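Local coordinates for protein thioesterase (Streptomyces coelicolor, PDB 3QMW) that probably hydrolyses thioesters, as an alpha/beta-hydrolase-fold thioesterase of the prodiginine biosynthetic pathway, at residues P198-D211 / Y225-H239. Residues are numbered along the deposited sequence; the frame is centred on the assembly and turned at random.
Sequences PLDCPTTAFSAAAD and YTTGSFLRRHLPGNH
S207 OG, set between its own backbone N and carbonyl carbon (chi1 44°), meets the rim of the H234 ring near its plane; it and H234 ND1 form a hydrogen bond in which either could be the donor, though the modelled 2.4 Å is too short to trust. Strands 203-208 and 230-235 run parallel, with A205 N to L231 O and L235 N to S207 O both 3.0 Å. On the face shared with S207, T203 CG2 lies 3.6 Å from F230 CE1 and A205 CB 4.0 Å from F230 CZ. Before the strands, T227 OG1 gives a 3.2 Å hydrogen bond to D200 OD1 on its anti side, tilted 25° out of the carboxylate plane. Past the strand ends, H239 ND1 donates in its ring plane to D211 OD1 at 3.3 Å, the planes of ring and carboxylate 82° apart. An alanine in place of D211 would probably leave H239 ND1 without its acceptor and the imidazole freer to turn. H239 NE2 also bonds S105 OG, consistent with the Ser-His-Asp triad of alpha/beta hydrolases. With helix 216-220 between them, the strands form a beta-alpha-beta unit at the sheet edge: 129-132 flanks 203-208, helix 216-220 packs over A205 and S207, helix 246-258 over F206 and L235.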
# COMPACT_ATOMS: atom_id res chain seq x y z
N PRO D 198 17.27 -21.26 -13.78
CA PRO D 198 16.49 -20.13 -13.27
C PRO D 198 14.99 -20.44 -13.17
O PRO D 198 14.49 -21.34 -13.83
CB PRO D 198 16.74 -19.03 -14.31
CG PRO D 198 16.97 -19.77 -15.59
CD PRO D 198 17.60 -21.09 -15.21
N LEU D 199 14.31 -19.69 -12.32
CA LEU D 199 12.86 -19.83 -12.11
C LEU D 199 12.05 -19.07 -13.16
O LEU D 199 12.48 -18.02 -13.65
CB LEU D 199 12.50 -19.33 -10.71
CG LEU D 199 12.87 -20.26 -9.56
CD1 LEU D 199 12.94 -19.49 -8.24
CD2 LEU D 199 11.87 -21.43 -9.46
N ASP D 200 10.88 -19.60 -13.51
CA ASP D 200 10.03 -18.96 -14.53
C ASP D 200 9.09 -17.89 -13.96
O ASP D 200 8.56 -17.07 -14.71
CB ASP D 200 9.22 -20.01 -15.30
CG ASP D 200 10.10 -20.94 -16.13
OD1 ASP D 200 11.20 -20.51 -16.57
OD2 ASP D 200 9.69 -22.11 -16.35
N CYS D 201 8.87 -17.92 -12.64
CA CYS D 201 7.99 -16.93 -12.00
C CYS D 201 8.68 -15.56 -11.90
O CYS D 201 9.91 -15.48 -11.95
CB CYS D 201 7.55 -17.40 -10.60
SG CYS D 201 8.79 -17.16 -9.30
N PRO D 202 7.88 -14.49 -11.78
CA PRO D 202 8.41 -13.14 -11.68
C PRO D 202 8.85 -12.79 -10.26
O PRO D 202 8.21 -13.20 -9.29
CB PRO D 202 7.24 -12.27 -12.13
CG PRO D 202 6.05 -13.03 -11.74
CD PRO D 202 6.41 -14.48 -11.84
N THR D 203 9.93 -12.03 -10.16
CA THR D 203 10.62 -11.80 -8.91
C THR D 203 10.75 -10.31 -8.63
O THR D 203 11.08 -9.54 -9.53
CB THR D 203 12.01 -12.45 -8.96
OG1 THR D 203 11.86 -13.87 -8.88
CG2 THR D 203 12.91 -11.98 -7.81
N THR D 204 10.50 -9.92 -7.39
CA THR D 204 10.71 -8.54 -6.96
C THR D 204 11.60 -8.53 -5.72
O THR D 204 11.32 -9.23 -4.75
CB THR D 204 9.38 -7.85 -6.64
OG1 THR D 204 8.39 -8.24 -7.60
CG2 THR D 204 9.57 -6.33 -6.65
N ALA D 205 12.66 -7.72 -5.76
CA ALA D 205 13.64 -7.68 -4.69
C ALA D 205 13.77 -6.28 -4.11
O ALA D 205 13.85 -5.30 -4.85
CB ALA D 205 14.98 -8.19 -5.18
N PHE D 206 13.83 -6.20 -2.78
CA PHE D 206 13.90 -4.92 -2.10
C PHE D 206 15.25 -4.74 -1.45
O PHE D 206 15.69 -5.57 -0.66
CB PHE D 206 12.83 -4.83 -1.04
CG PHE D 206 11.45 -4.96 -1.57
CD1 PHE D 206 10.70 -3.83 -1.89
CD2 PHE D 206 10.89 -6.21 -1.78
CE1 PHE D 206 9.41 -3.95 -2.40
CE2 PHE D 206 9.60 -6.34 -2.29
CZ PHE D 206 8.86 -5.20 -2.60
N SER D 207 15.90 -3.64 -1.80
CA SER D 207 17.13 -3.23 -1.15
C SER D 207 16.78 -2.14 -0.16
O SER D 207 15.65 -1.64 -0.16
CB SER D 207 18.14 -2.72 -2.18
OG SER D 207 17.51 -1.87 -3.13
N ALA D 208 17.74 -1.80 0.70
CA ALA D 208 17.60 -0.74 1.67
C ALA D 208 18.90 0.07 1.67
O ALA D 208 19.98 -0.49 1.54
CB ALA D 208 17.33 -1.32 3.05
N ALA D 209 18.80 1.37 1.73
CA ALA D 209 19.97 2.21 1.64
C ALA D 209 20.97 2.06 2.76
O ALA D 209 22.16 2.18 2.56
CB ALA D 209 19.56 3.58 1.50
N ALA D 210 20.48 1.85 3.96
CA ALA D 210 21.30 1.82 5.15
C ALA D 210 21.65 0.41 5.56
O ALA D 210 21.84 0.15 6.72
CB ALA D 210 20.61 2.51 6.26
N ASP D 211 21.63 -0.50 4.60
CA ASP D 211 21.91 -1.90 4.82
C ASP D 211 23.20 -2.38 4.18
O ASP D 211 23.33 -2.40 2.99
CB ASP D 211 20.76 -2.67 4.22
CG ASP D 211 20.84 -4.09 4.47
OD1 ASP D 211 21.65 -4.48 5.29
OD2 ASP D 211 20.08 -4.84 3.85
N TYR D 225 18.39 -15.11 -11.55
CA TYR D 225 17.75 -16.24 -10.86
C TYR D 225 16.34 -16.52 -11.35
O TYR D 225 15.71 -17.49 -10.90
CB TYR D 225 17.77 -16.06 -9.34
CG TYR D 225 19.09 -16.43 -8.73
CD1 TYR D 225 20.12 -15.50 -8.63
CD2 TYR D 225 19.32 -17.72 -8.28
CE1 TYR D 225 21.35 -15.85 -8.09
CE2 TYR D 225 20.55 -18.09 -7.72
CZ TYR D 225 21.56 -17.15 -7.64
OH TYR D 225 22.78 -17.50 -7.11
N THR D 226 15.83 -15.70 -12.27
CA THR D 226 14.52 -15.94 -12.85
C THR D 226 14.40 -15.54 -14.34
O THR D 226 15.12 -14.65 -14.83
CB THR D 226 13.43 -15.22 -12.05
OG1 THR D 226 12.15 -15.77 -12.38
CG2 THR D 226 13.43 -13.73 -12.34
N THR D 227 13.47 -16.20 -15.03
CA THR D 227 13.21 -15.96 -16.45
C THR D 227 12.15 -14.89 -16.66
O THR D 227 12.17 -14.18 -17.68
CB THR D 227 12.71 -17.23 -17.15
OG1 THR D 227 11.28 -17.34 -17.02
CG2 THR D 227 13.41 -18.48 -16.58
N GLY D 228 11.20 -14.80 -15.73
CA GLY D 228 10.11 -13.82 -15.80
C GLY D 228 10.55 -12.40 -15.47
O GLY D 228 11.75 -12.09 -15.45
N SER D 229 9.57 -11.53 -15.22
CA SER D 229 9.83 -10.11 -14.98
C SER D 229 10.53 -9.86 -13.65
O SER D 229 10.11 -10.39 -12.62
CB SER D 229 8.52 -9.32 -15.02
OG SER D 229 7.57 -9.88 -14.12
N PHE D 230 11.58 -9.05 -13.69
CA PHE D 230 12.32 -8.69 -12.50
C PHE D 230 12.34 -7.19 -12.22
O PHE D 230 12.72 -6.40 -13.08
CB PHE D 230 13.76 -9.17 -12.60
CG PHE D 230 14.56 -8.92 -11.37
CD1 PHE D 230 14.29 -9.63 -10.20
CD2 PHE D 230 15.55 -7.96 -11.35
CE1 PHE D 230 15.02 -9.41 -9.06
CE2 PHE D 230 16.29 -7.72 -10.20
CZ PHE D 230 16.03 -8.45 -9.05
N LEU D 231 11.95 -6.82 -11.00
CA LEU D 231 12.00 -5.44 -10.54
C LEU D 231 12.77 -5.37 -9.24
O LEU D 231 12.53 -6.15 -8.32
CB LEU D 231 10.59 -4.92 -10.28
CG LEU D 231 9.72 -4.63 -11.50
CD1 LEU D 231 8.26 -4.49 -11.08
CD2 LEU D 231 10.21 -3.38 -12.24
N ARG D 232 13.70 -4.43 -9.15
CA ARG D 232 14.32 -4.11 -7.88
C ARG D 232 13.79 -2.77 -7.41
O ARG D 232 14.20 -1.72 -7.92
CB ARG D 232 15.84 -4.07 -7.99
CG ARG D 232 16.52 -3.75 -6.66
CD ARG D 232 18.00 -4.03 -6.71
NE ARG D 232 18.66 -3.32 -7.81
CZ ARG D 232 18.95 -2.02 -7.83
NH1 ARG D 232 18.66 -1.24 -6.79
NH2 ARG D 232 19.54 -1.50 -8.90
N ARG D 233 12.88 -2.80 -6.44
CA ARG D 233 12.50 -1.60 -5.71
C ARG D 233 13.62 -1.31 -4.74
O ARG D 233 14.31 -2.21 -4.29
CB ARG D 233 11.19 -1.79 -4.96
CG ARG D 233 10.04 -2.32 -5.80
CD ARG D 233 9.81 -1.49 -7.04
NE ARG D 233 8.54 -1.84 -7.67
CZ ARG D 233 8.06 -1.27 -8.78
NH1 ARG D 233 8.74 -0.31 -9.39
NH2 ARG D 233 6.90 -1.67 -9.27
N HIS D 234 13.80 -0.03 -4.43
CA HIS D 234 14.86 0.40 -3.53
C HIS D 234 14.24 1.28 -2.45
O HIS D 234 13.74 2.36 -2.74
CB HIS D 234 15.94 1.16 -4.28
CG HIS D 234 17.13 1.49 -3.44
ND1 HIS D 234 17.97 0.52 -2.94
CD2 HIS D 234 17.62 2.67 -3.01
CE1 HIS D 234 18.93 1.10 -2.24
NE2 HIS D 234 18.75 2.40 -2.27
N LEU D 235 14.30 0.80 -1.21
CA LEU D 235 13.68 1.45 -0.08
C LEU D 235 14.74 2.14 0.78
O LEU D 235 15.92 1.86 0.64
CB LEU D 235 12.92 0.42 0.74
CG LEU D 235 11.63 -0.02 0.08
CD1 LEU D 235 11.13 -1.30 0.68
CD2 LEU D 235 10.61 1.09 0.24
N PRO D 236 14.31 3.06 1.64
CA PRO D 236 15.25 3.68 2.58
C PRO D 236 15.23 2.95 3.91
O PRO D 236 14.21 2.35 4.29
CB PRO D 236 14.68 5.08 2.74
CG PRO D 236 13.19 4.88 2.64
CD PRO D 236 12.97 3.67 1.74
N GLY D 237 16.34 3.00 4.63
CA GLY D 237 16.43 2.37 5.95
C GLY D 237 17.39 1.20 5.97
O GLY D 237 18.20 1.03 5.06
N ASN D 238 17.26 0.39 7.02
CA ASN D 238 18.28 -0.59 7.36
C ASN D 238 17.83 -2.04 7.16
O ASN D 238 16.72 -2.29 6.70
CB ASN D 238 18.78 -0.33 8.80
CG ASN D 238 17.70 -0.52 9.86
OD1 ASN D 238 16.75 -1.28 9.69
ND2 ASN D 238 17.87 0.16 10.99
N HIS D 239 18.70 -2.98 7.49
CA HIS D 239 18.40 -4.40 7.37
C HIS D 239 17.12 -4.80 8.11
O HIS D 239 16.47 -5.77 7.72
CB HIS D 239 19.59 -5.21 7.91
CG HIS D 239 19.56 -6.66 7.55
ND1 HIS D 239 20.24 -7.18 6.47
CD2 HIS D 239 18.94 -7.72 8.14
CE1 HIS D 239 20.04 -8.49 6.41
NE2 HIS D 239 19.25 -8.84 7.41